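Local atomic coordinates of proline dehydrogenase (Deinococcus radiodurans, PDB entry 4H6Q), a protein that catalyses the FAD-dependent oxidation of L-proline to (S)-1-pyrroline-5-carboxylate, the first step in breaking proline down to glutamate. Residues Gln27-Leu32 and Ala289-Arg294; Val104-Asp109 and Leu148-Thr153. All blocks are in the same frame, centred on the assembly; numbering follows the deposited sequence.

Contact 1 (Gln27-Leu32 and Ala289-Arg294). With TFB (tetrahydrofuran-2-carboxylic acid), chain D; FAD (flavin-adenine dinucleotide), chain C.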
ATOM      1  N   GLN A  27      11.675  13.365 -21.539  1.00 21.95           N
ATOM      2  CA  GLN A  27      12.748  12.906 -20.651  1.00 22.51           C
ATOM      3  C   GLN A  27      12.747  13.709 -19.343  1.00 21.19           C
ATOM      4  O   GLN A  27      12.889  13.138 -18.268  1.00 21.23           O
ATOM      5  CB  GLN A  27      14.109  13.023 -21.341  1.00 24.27           C
ATOM      6  CG  GLN A  27      15.346  12.575 -20.454  1.00 28.81           C
ATOM      7  CD  GLN A  27      15.345  11.125 -19.931  1.00 36.18           C
ATOM      8  OE1 GLN A  27      14.751  10.838 -18.884  1.00 37.99           O
ATOM      9  NE2 GLN A  27      16.094  10.224 -20.609  1.00 39.79           N
ATOM     10  N   LYS A  28      12.615  15.027 -19.420  1.00 21.44           N
ATOM     11  CA  LYS A  28      12.514  15.830 -18.209  1.00 20.98           C
ATOM     12  C   LYS A  28      11.330  15.441 -17.319  1.00 19.57           C
ATOM     13  O   LYS A  28      11.511  15.389 -16.076  1.00 20.54           O
ATOM     14  CB  LYS A  28      12.521  17.319 -18.535  1.00 22.97           C
ATOM     15  CG  LYS A  28      13.884  17.842 -19.015  1.00 25.88           C
ATOM     16  CD  LYS A  28      13.713  19.338 -19.248  1.00 30.57           C
ATOM     17  CE  LYS A  28      14.955  20.094 -19.735  1.00 34.09           C
ATOM     18  NZ  LYS A  28      14.570  21.333 -20.494  1.00 37.58           N
ATOM     19  N   MET A  29      10.162  15.089 -17.904  1.00 18.55           N
ATOM     20  CA  MET A  29       9.028  14.653 -17.084  0.66 17.99           C
ATOM     21  C   MET A  29       9.329  13.339 -16.403  1.00 17.93           C
ATOM     22  O   MET A  29       9.052  13.172 -15.202  1.00 18.09           O
ATOM     23  CB  MET A  29       7.766  14.522 -17.904  0.66 16.93           C
ATOM     24  CG  MET A  29       6.533  14.186 -17.058  0.66 15.93           C
ATOM     25  SD  MET A  29       6.094  15.582 -15.962  0.66 16.07           S
ATOM     26  CE  MET A  29       5.399  16.776 -17.100  0.66 17.64           C
ATOM     27  N   TRP A  30       9.933  12.412 -17.148  1.00 17.66           N
ATOM     28  CA  TRP A  30      10.370  11.156 -16.549  1.00 18.46           C
ATOM     29  C   TRP A  30      11.419  11.366 -15.457  1.00 18.60           C
ATOM     30  O   TRP A  30      11.347  10.719 -14.410  1.00 19.44           O
ATOM     31  CB  TRP A  30      10.851  10.183 -17.623  1.00 20.30           C
ATOM     32  CG  TRP A  30      11.470   8.932 -17.058  1.00 20.99           C
ATOM     33  CD1 TRP A  30      12.744   8.531 -17.224  1.00 23.35           C
ATOM     34  CD2 TRP A  30      10.840   7.946 -16.224  1.00 22.35           C
ATOM     35  NE1 TRP A  30      12.958   7.349 -16.571  1.00 25.46           N
ATOM     36  CE2 TRP A  30      11.810   6.971 -15.934  1.00 24.46           C
ATOM     37  CE3 TRP A  30       9.551   7.790 -15.702  1.00 21.65           C
ATOM     38  CZ2 TRP A  30      11.542   5.851 -15.154  1.00 25.01           C
ATOM     39  CZ3 TRP A  30       9.287   6.702 -14.896  1.00 23.61           C
ATOM     40  CH2 TRP A  30      10.270   5.734 -14.647  1.00 25.87           C
ATOM     41  N   ASN A  31      12.331  12.322 -15.643  1.00 18.59           N
ATOM     42  CA  ASN A  31      13.283  12.568 -14.561  1.00 22.04           C
ATOM     43  C   ASN A  31      12.587  13.045 -13.297  1.00 22.55           C
ATOM     44  O   ASN A  31      12.969  12.643 -12.199  1.00 24.72           O
ATOM     45  CB  ASN A  31      14.378  13.568 -14.929  1.00 25.87           C
ATOM     46  CG  ASN A  31      15.260  13.101 -16.072  1.00 30.42           C
ATOM     47  OD1 ASN A  31      15.462  11.894 -16.312  1.00 33.26           O
ATOM     48  ND2 ASN A  31      15.811  14.067 -16.782  1.00 30.53           N
ATOM     49  N   LEU A  32      11.573  13.891 -13.450  1.00 19.02           N
ATOM     50  CA  LEU A  32      10.772  14.307 -12.311  1.00 19.04           C
ATOM     51  C   LEU A  32      10.108  13.074 -11.670  1.00 18.92           C
ATOM     52  O   LEU A  32      10.191  12.859 -10.443  1.00 20.42           O
ATOM     53  CB  LEU A  32       9.734  15.338 -12.764  1.00 21.14           C
ATOM     54  CG  LEU A  32       8.816  15.929 -11.712  1.00 23.52           C
ATOM     55  CD1 LEU A  32       9.641  16.575 -10.582  1.00 26.71           C
ATOM     56  CD2 LEU A  32       7.854  16.953 -12.320  1.00 24.24           C
ATOM     57  N   ALA A 289      -0.927   8.182 -13.253  1.00 14.60           N
ATOM     58  CA  ALA A 289      -1.933   8.438 -12.218  1.00 13.32           C
ATOM     59  C   ALA A 289      -1.270   8.608 -10.835  1.00 12.77           C
ATOM     60  O   ALA A 289      -1.479   9.597 -10.112  1.00 13.91           O
ATOM     61  CB  ALA A 289      -2.989   7.318 -12.163  1.00 14.96           C
ATOM     62  N   TYR A 290      -0.452   7.634 -10.449  1.00 13.60           N
ATOM     63  CA  TYR A 290       0.255   7.673  -9.173  1.00 13.40           C
ATOM     64  C   TYR A 290       1.133   8.932  -9.105  1.00 12.36           C
ATOM     65  O   TYR A 290       1.142   9.674  -8.086  1.00 12.80           O
ATOM     66  CB  TYR A 290       1.088   6.394  -9.011  1.00 13.18           C
ATOM     67  CG  TYR A 290       1.971   6.331  -7.797  1.00 12.29           C
ATOM     68  CD1 TYR A 290       1.595   5.540  -6.696  1.00 12.12           C
ATOM     69  CD2 TYR A 290       3.201   6.985  -7.745  1.00 12.11           C
ATOM     70  CE1 TYR A 290       2.384   5.448  -5.575  1.00 11.46           C
ATOM     71  CE2 TYR A 290       4.028   6.851  -6.594  1.00 11.68           C
ATOM     72  CZ  TYR A 290       3.583   6.107  -5.527  1.00 11.40           C
ATOM     73  OH  TYR A 290       4.347   5.951  -4.374  1.00 11.81           O
ATOM     74  N   PHE A 291       1.913   9.174 -10.162  1.00 12.71           N
ATOM     75  CA  PHE A 291       2.789  10.339 -10.156  1.00 13.42           C
ATOM     76  C   PHE A 291       1.983  11.663 -10.067  1.00 12.46           C
ATOM     77  O   PHE A 291       2.379  12.603  -9.348  1.00 12.67           O
ATOM     78  CB  PHE A 291       3.633  10.309 -11.424  1.00 15.11           C
ATOM     79  CG  PHE A 291       4.463  11.540 -11.659  1.00 16.36           C
ATOM     80  CD1 PHE A 291       5.358  12.024 -10.710  1.00 17.46           C
ATOM     81  CD2 PHE A 291       4.368  12.187 -12.876  1.00 16.12           C
ATOM     82  CE1 PHE A 291       6.165  13.138 -10.989  1.00 17.87           C
ATOM     83  CE2 PHE A 291       5.166  13.305 -13.172  1.00 17.42           C
ATOM     84  CZ  PHE A 291       6.042  13.796 -12.221  1.00 17.83           C
ATOM     85  N   SER A 292       0.838  11.752 -10.750  1.00 12.94           N
ATOM     86  CA  SER A 292       0.002  12.946 -10.650  1.00 14.44           C
ATOM     87  C   SER A 292      -0.442  13.214  -9.214  1.00 13.47           C
ATOM     88  O   SER A 292      -0.455  14.387  -8.797  1.00 14.19           O
ATOM     89  CB  SER A 292      -1.188  12.900 -11.610  1.00 14.21           C
ATOM     90  OG  SER A 292      -2.202  12.030 -11.136  1.00 17.42           O
ATOM     91  N   ARG A 293      -0.735  12.149  -8.443  1.00 13.14           N
ATOM     92  CA  ARG A 293      -1.133  12.359  -7.057  1.00 11.55           C
ATOM     93  C   ARG A 293       0.024  12.879  -6.233  1.00 12.16           C
ATOM     94  O   ARG A 293      -0.167  13.742  -5.369  1.00 13.96           O
ATOM     95  CB  ARG A 293      -1.733  11.074  -6.449  1.00 11.79           C
ATOM     96  CG  ARG A 293      -3.071  10.731  -7.063  1.00 12.62           C
ATOM     97  CD  ARG A 293      -3.756   9.579  -6.325  1.00 13.98           C
ATOM     98  NE  ARG A 293      -3.162   8.258  -6.575  1.00 13.40           N
ATOM     99  CZ  ARG A 293      -3.519   7.430  -7.560  1.00 14.33           C
ATOM    100  NH1 ARG A 293      -4.405   7.788  -8.485  1.00 14.54           N
ATOM    101  NH2 ARG A 293      -2.902   6.253  -7.666  1.00 14.86           N
ATOM    102  N   ARG A 294       1.243  12.392  -6.491  1.00 12.23           N
ATOM    103  CA  ARG A 294       2.430  12.911  -5.775  1.00 13.79           C
ATOM    104  C   ARG A 294       2.612  14.390  -6.053  1.00 14.13           C
ATOM    105  O   ARG A 294       2.943  15.171  -5.130  1.00 13.51           O
ATOM    106  CB  ARG A 294       3.692  12.143  -6.166  1.00 12.88           C
ATOM    107  CG  ARG A 294       3.625  10.609  -5.920  1.00 12.01           C
ATOM    108  CD  ARG A 294       3.369  10.233  -4.428  1.00 13.02           C
ATOM    109  NE  ARG A 294       2.001  10.338  -3.907  1.00 12.84           N
ATOM    110  CZ  ARG A 294       1.043   9.414  -4.085  1.00 11.74           C
ATOM    111  NH1 ARG A 294       1.230   8.398  -4.966  1.00 14.25           N
ATOM    112  NH2 ARG A 294      -0.132   9.550  -3.470  1.00 13.05           N
TER
HETATM  113  OA  TFB D2002      -2.030   4.247  -2.736  1.00 14.14           O
HETATM  114  CA  TFB D2002      -1.527   5.568  -2.891  1.00 13.25           C
HETATM  115  C   TFB D2002      -1.558   5.986  -4.346  1.00 14.02           C
HETATM  116  OB  TFB D2002      -1.403   7.203  -4.631  1.00 14.79           O
HETATM  117  CB  TFB D2002      -0.139   5.556  -2.408  1.00 13.64           C
HETATM  118  CG  TFB D2002       0.257   4.158  -2.532  1.00 13.68           C
HETATM  119  CD  TFB D2002      -0.965   3.326  -2.518  1.00 13.90           C
HETATM  120  OXT TFB D2002      -1.740   5.138  -5.296  1.00 14.34           O
HETATM  121  PA  FAD C2001       0.731  14.988   4.656  0.55 14.40           P
HETATM  122  O1A FAD C2001       0.047  15.670   5.844  0.55 15.96           O
HETATM  123  O2A FAD C2001       0.083  15.085   3.336  0.55 18.64           O
HETATM  124  O5B FAD C2001       2.159  15.397   4.432  0.55 12.22           O
HETATM  125  C5B FAD C2001       3.084  15.362   5.507  0.55 12.38           C
HETATM  126  C4B FAD C2001       4.475  15.809   5.108  0.55 11.53           C
HETATM  127  O4B FAD C2001       5.067  14.754   4.386  0.55 10.79           O
HETATM  128  C3B FAD C2001       4.506  16.960   4.168  0.55 13.61           C
HETATM  129  O3B FAD C2001       4.383  18.232   4.783  0.55 16.46           O
HETATM  130  C2B FAD C2001       5.809  16.738   3.500  0.55 11.61           C
HETATM  131  O2B FAD C2001       6.898  17.050   4.341  0.55 15.55           O
HETATM  132  C1B FAD C2001       5.776  15.258   3.291  0.55 10.69           C
HETATM  133  N9A FAD C2001       5.112  14.848   2.053  0.55  9.62           N
HETATM  134  C8A FAD C2001       3.979  14.044   1.943  0.55 10.01           C
HETATM  135  N7A FAD C2001       3.633  13.851   0.670  0.55  9.02           N
HETATM  136  C5A FAD C2001       4.582  14.513  -0.104  0.55  7.85           C
HETATM  137  C6A FAD C2001       4.757  14.684  -1.465  0.55  9.64           C
HETATM  138  N6A FAD C2001       3.874  14.087  -2.413  0.55 10.71           N
HETATM  139  N1A FAD C2001       5.798  15.421  -1.882  0.55 10.89           N
HETATM  140  C2A FAD C2001       6.666  15.991  -1.021  0.55 12.06           C
HETATM  141  N3A FAD C2001       6.542  15.867   0.310  0.55 10.34           N
HETATM  142  C4A FAD C2001       5.529  15.133   0.761  0.55  9.21           C
HETATM  143  N1  FAD C2001      -3.851   6.447   0.649  0.55  8.53           N
HETATM  144  C2  FAD C2001      -4.918   5.771   0.145  0.55  8.69           C
HETATM  145  O2  FAD C2001      -6.035   6.444   0.005  0.55  7.61           O
HETATM  146  N3  FAD C2001      -4.867   4.445  -0.189  0.55  9.52           N
HETATM  147  C4  FAD C2001      -3.697   3.708  -0.036  0.55  9.88           C
HETATM  148  O4  FAD C2001      -3.660   2.408  -0.389  0.55 10.22           O
HETATM  149  C4X FAD C2001      -2.516   4.391   0.496  0.55  9.57           C
HETATM  150  N5  FAD C2001      -1.335   3.717   0.671  0.55  8.53           N
HETATM  151  C5X FAD C2001      -0.279   4.416   1.213  0.55  6.88           C
HETATM  152  C6  FAD C2001       0.942   3.753   1.415  0.55  6.56           C
HETATM  153  C7  FAD C2001       2.035   4.442   1.999  0.55  7.52           C
HETATM  154  C7M FAD C2001       3.363   3.723   2.221  0.55  9.74           C
HETATM  155  C8  FAD C2001       1.870   5.799   2.370  0.55  6.68           C
HETATM  156  C8M FAD C2001       3.001   6.566   2.999  0.55  6.42           C
HETATM  157  C9  FAD C2001       0.656   6.462   2.130  0.55  7.04           C
HETATM  158  C9A FAD C2001      -0.410   5.778   1.580  0.55  8.79           C
HETATM  159  N10 FAD C2001      -1.626   6.463   1.386  0.55 11.44           N
HETATM  160  C10 FAD C2001      -2.679   5.776   0.834  0.55  9.36           C
HETATM  161  C1' FAD C2001      -1.813   7.847   1.788  0.55 13.33           C
HETATM  162  C2' FAD C2001      -1.697   8.893   0.722  0.55 16.62           C
HETATM  163  O2' FAD C2001      -0.752   8.395  -0.217  0.55 17.79           O
HETATM  164  C3' FAD C2001      -1.447  10.102   1.657  0.55 19.73           C
HETATM  165  O3' FAD C2001      -2.571  10.877   1.948  0.55 17.45           O
HETATM  166  C4' FAD C2001      -0.293  10.975   1.357  0.55 21.36           C
HETATM  167  O4' FAD C2001       0.808  10.137   1.391  0.55 21.81           O
HETATM  168  C5' FAD C2001      -0.209  12.052   2.429  0.55 18.59           C
HETATM  169  O5' FAD C2001       1.077  12.047   2.967  0.55 13.44           O
HETATM  170  P   FAD C2001       1.352  12.066   4.535  0.55 10.42           P
HETATM  171  O1P FAD C2001       0.585  11.063   5.450  0.55  9.51           O
HETATM  172  O2P FAD C2001       2.901  12.158   4.593  0.55 13.71           O
HETATM  173  O3P FAD C2001       0.948  13.537   5.063  0.55 13.05           O
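Carboxylate oxygen OB of the proline analogue TFB is gripped by three N-H groups from two successive arginines. R293 NE reaches OB at 2.8 Å in a nearly straight bond (167°), and R294 gives both terminal nitrogens, NH1 and NH2, to the same oxygen. The second oxygen, OXT, takes R293 NH2 at 2.9 Å. Both guanidinium groups meet OB at an edge, near their own planes, where arginine N-H groups point. Salt bridges from R293 NH2 to E66 and from R294 NH2 to E297 help hold them there, and R294 NH1 lies over the middle of the Y290 ring, 3.1 Å above its plane. The backbone O of R294 accepts from FAD N6A.

F291 faces helix 23-33 instead. With its CG anti to the backbone N (chi1 172°), the buried ring turns an apolar edge that suits L32, whose CG lies 3.5 Å from F291 CZ, and, in one of its two modelled conformers, M29, whose SD makes a Met-aromatic contact. Helix 288-296 thus offers an apolar side to the N-terminal helix and a cationic side to the active site, where two positive charges probably compensate the substrate carboxylate.

Contact 2 (Val104-Asp109 and Leu148-Thr153)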
ATOM      1  N   VAL A 104      -7.308  -5.320 -11.275  1.00 11.15           N
ATOM      2  CA  VAL A 104      -7.426  -6.743 -11.586  1.00 11.84           C
ATOM      3  C   VAL A 104      -8.875  -7.213 -11.693  1.00 12.50           C
ATOM      4  O   VAL A 104      -9.162  -8.412 -11.683  1.00 14.44           O
ATOM      5  CB  VAL A 104      -6.601  -7.603 -10.604  1.00 12.09           C
ATOM      6  CG1 VAL A 104      -5.126  -7.328 -10.814  1.00 12.34           C
ATOM      7  CG2 VAL A 104      -7.014  -7.400  -9.139  1.00 11.87           C
ATOM      8  N   GLY A 105      -9.796  -6.246 -11.840  1.00 13.13           N
ATOM      9  CA  GLY A 105     -11.150  -6.579 -12.240  1.00 14.50           C
ATOM     10  C   GLY A 105     -12.263  -6.456 -11.232  1.00 14.55           C
ATOM     11  O   GLY A 105     -13.370  -6.910 -11.506  1.00 15.85           O
ATOM     12  N   GLN A 106     -11.996  -5.853 -10.069  1.00 13.10           N
ATOM     13  CA  GLN A 106     -13.034  -5.653  -9.080  1.00 14.74           C
ATOM     14  C   GLN A 106     -14.268  -4.983  -9.640  1.00 17.15           C
ATOM     15  O   GLN A 106     -14.175  -3.925 -10.228  1.00 21.53           O
ATOM     16  CB  GLN A 106     -12.464  -4.812  -7.936  1.00 13.71           C
ATOM     17  CG  GLN A 106     -13.441  -4.664  -6.749  1.00 15.09           C
ATOM     18  CD  GLN A 106     -12.885  -3.751  -5.707  1.00 14.06           C
ATOM     19  OE1 GLN A 106     -12.665  -2.550  -5.961  1.00 15.73           O
ATOM     20  NE2 GLN A 106     -12.612  -4.286  -4.525  1.00 13.81           N
ATOM     21  N   GLY A 107     -15.420  -5.614  -9.448  1.00 18.75           N
ATOM     22  CA  GLY A 107     -16.670  -5.060  -9.928  1.00 21.02           C
ATOM     23  C   GLY A 107     -17.094  -5.684 -11.233  1.00 22.99           C
ATOM     24  O   GLY A 107     -18.235  -5.413 -11.665  1.00 25.83           O
ATOM     25  N   LYS A 108     -16.271  -6.486 -11.885  1.00 20.67           N
ATOM     26  CA  LYS A 108     -16.650  -7.153 -13.120  1.00 20.98           C
ATOM     27  C   LYS A 108     -16.914  -8.626 -12.836  1.00 22.01           C
ATOM     28  O   LYS A 108     -16.215  -9.262 -12.074  1.00 22.59           O
ATOM     29  CB  LYS A 108     -15.505  -7.046 -14.141  1.00 21.73           C
ATOM     30  CG  LYS A 108     -15.080  -5.604 -14.426  1.00 25.12           C
ATOM     31  CD  LYS A 108     -13.869  -5.534 -15.340  1.00 26.65           C
ATOM     32  CE  LYS A 108     -13.451  -4.090 -15.555  1.00 28.86           C
ATOM     33  NZ  LYS A 108     -14.497  -3.280 -16.259  1.00 29.05           N
ATOM     34  N   ASP A 109     -17.938  -9.158 -13.466  1.00 22.78           N
ATOM     35  CA  ASP A 109     -18.270 -10.554 -13.338  1.00 23.66           C
ATOM     36  C   ASP A 109     -17.627 -11.367 -14.450  1.00 23.27           C
ATOM     37  O   ASP A 109     -17.688 -10.996 -15.627  1.00 26.54           O
ATOM     38  CB  ASP A 109     -19.794 -10.707 -13.459  1.00 27.35           C
ATOM     39  CG  ASP A 109     -20.227 -12.140 -13.315  1.00 30.22           C
ATOM     40  OD1 ASP A 109     -20.680 -12.490 -12.197  1.00 34.01           O
ATOM     41  OD2 ASP A 109     -20.060 -12.921 -14.297  1.00 29.87           O
ATOM     42  N   LEU A 148     -13.593  -4.334   1.607  1.00 12.74           N
ATOM     43  CA  LEU A 148     -13.619  -4.932   2.951  1.00 12.54           C
ATOM     44  C   LEU A 148     -14.316  -6.302   3.000  1.00 13.40           C
ATOM     45  O   LEU A 148     -13.889  -7.199   3.754  1.00 13.32           O
ATOM     46  CB  LEU A 148     -14.224  -3.972   3.992  1.00 13.49           C
ATOM     47  CG  LEU A 148     -13.388  -2.704   4.228  1.00 16.04           C
ATOM     48  CD1 LEU A 148     -14.049  -1.838   5.305  1.00 18.40           C
ATOM     49  CD2 LEU A 148     -11.906  -2.960   4.570  1.00 16.72           C
ATOM     50  N   GLU A 149     -15.355  -6.492   2.186  1.00 13.57           N
ATOM     51  CA  GLU A 149     -15.990  -7.793   2.032  1.00 14.93           C
ATOM     52  C   GLU A 149     -15.012  -8.809   1.438  1.00 13.50           C
ATOM     53  O   GLU A 149     -14.857  -9.945   1.933  1.00 14.50           O
ATOM     54  CB  GLU A 149     -17.217  -7.693   1.141  1.00 17.01           C
ATOM     55  N   GLN A 150     -14.329  -8.408   0.363  1.00 14.38           N
ATOM     56  CA  GLN A 150     -13.380  -9.296  -0.297  1.00 13.99           C
ATOM     57  C   GLN A 150     -12.176  -9.582   0.608  1.00 12.11           C
ATOM     58  O   GLN A 150     -11.684 -10.729   0.667  1.00 12.51           O
ATOM     59  CB  GLN A 150     -12.962  -8.738  -1.641  1.00 14.60           C
ATOM     60  CG  GLN A 150     -14.102  -8.690  -2.651  1.00 14.16           C
ATOM     61  CD  GLN A 150     -13.743  -8.058  -3.985  1.00 15.11           C
ATOM     62  OE1 GLN A 150     -12.897  -7.179  -4.074  1.00 15.27           O
ATOM     63  NE2 GLN A 150     -14.404  -8.528  -5.044  1.00 17.84           N
ATOM     64  N   PHE A 151     -11.719  -8.565   1.347  1.00 12.05           N
ATOM     65  CA  PHE A 151     -10.660  -8.778   2.350  1.00 11.81           C
ATOM     66  C   PHE A 151     -11.047  -9.854   3.364  1.00 11.49           C
ATOM     67  O   PHE A 151     -10.267 -10.798   3.617  1.00 12.06           O
ATOM     68  CB  PHE A 151     -10.313  -7.476   3.057  1.00 11.87           C
ATOM     69  CG  PHE A 151      -9.316  -7.655   4.149  1.00 11.06           C
ATOM     70  CD1 PHE A 151      -7.999  -8.070   3.862  1.00 11.53           C
ATOM     71  CD2 PHE A 151      -9.667  -7.390   5.464  1.00 11.35           C
ATOM     72  CE1 PHE A 151      -7.083  -8.256   4.888  1.00 11.68           C
ATOM     73  CE2 PHE A 151      -8.730  -7.570   6.498  1.00 12.40           C
ATOM     74  CZ  PHE A 151      -7.423  -7.984   6.210  1.00 11.59           C
ATOM     75  N   ARG A 152     -12.255  -9.771   3.920  1.00 12.16           N
ATOM     76  CA  ARG A 152     -12.693 -10.774   4.899  1.00 13.11           C
ATOM     77  C   ARG A 152     -12.731 -12.163   4.256  1.00 13.50           C
ATOM     78  O   ARG A 152     -12.243 -13.143   4.850  1.00 14.74           O
ATOM     79  CB  ARG A 152     -14.065 -10.371   5.456  1.00 13.76           C
ATOM     80  CG  ARG A 152     -14.676 -11.400   6.386  1.00 14.32           C
ATOM     81  CD  ARG A 152     -15.965 -10.887   7.055  1.00 15.01           C
ATOM     82  NE  ARG A 152     -15.690  -9.842   8.042  1.00 15.38           N
ATOM     83  CZ  ARG A 152     -15.321 -10.063   9.305  1.00 15.39           C
ATOM     84  NH1 ARG A 152     -15.174 -11.313   9.764  1.00 16.23           N
ATOM     85  NH2 ARG A 152     -15.100  -9.032  10.141  1.00 16.00           N
ATOM     86  N   THR A 153     -13.271 -12.266   3.033  1.00 14.08           N
ATOM     87  CA  THR A 153     -13.251 -13.550   2.328  1.00 14.60           C
ATOM     88  C   THR A 153     -11.807 -14.102   2.168  1.00 14.21           C
ATOM     89  O   THR A 153     -11.537 -15.285   2.419  1.00 14.41           O
ATOM     90  CB  THR A 153     -13.914 -13.407   0.953  1.00 14.61           C
ATOM     91  OG1 THR A 153     -15.279 -13.048   1.152  1.00 16.32           O
ATOM     92  CG2 THR A 153     -13.817 -14.693   0.112  1.00 16.75           C
TER
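Q106 and Q150 meet through their side-chain amides, tying a loop that follows strand 96-99 of the beta8-alpha8 (TIM) barrel to helix 144-158, on the barrel's outside. The two chains approach obliquely, both extended beyond CG, and their amide planes are turned 32° apart. Q106 NE2 donates to Q150 OE1 at 2.9 Å, and the N-H points almost directly at the oxygen (172°). Q150 OE1 lies near the amide plane of Q106, but the donor stands well above the carbonyl plane of Q150, so the bond is straight at the nitrogen and does not follow a lone pair at the oxygen.

Glutamine suits position 106 because one buried amide can both give and accept. Its CG is anti to the backbone N (chi1 -174°), which carries the amide across to the helix; there NE2 also bonds T147 OG1, while OE1 takes R143 NH1. A leucine here would probably leave the buried Q150 OE1 without its donor, and T147 OG1 and R143 NH1 without these partners. L101 touches both glutamine side chains, adding apolar cover.

Q106 starts from a type II beta turn running from G105 to K108. G107, the third residue of the turn, has a positive phi, at which a CB would crowd the preceding carbonyl oxygen. The turn is closed by K108 N donating to G105 O at 3.0 Å.

The centres of contacts 1 and 2 lie 29 Å apart and their nearest atoms about 13 Å, so neither touches the other. Along the chain, contact 2 is nested within contact 1: residues 104-109 and 148-153 both fall between helix 23-33 and helix 288-296. Contact 1 packs the first helix of the modelled chain, 23-33, on the last, 288-296, beside the ligand site, whereas contact 2 joins the loop after strand 96-99 to helix 144-158, between strands 133-136 and 163-168. They share no helix or strand. Contact 1 includes ligand-binding residues; in contact 2 the Q106 side chain stays about 12 Å from FAD, though about 8 Å from that of the substrate-binding K100.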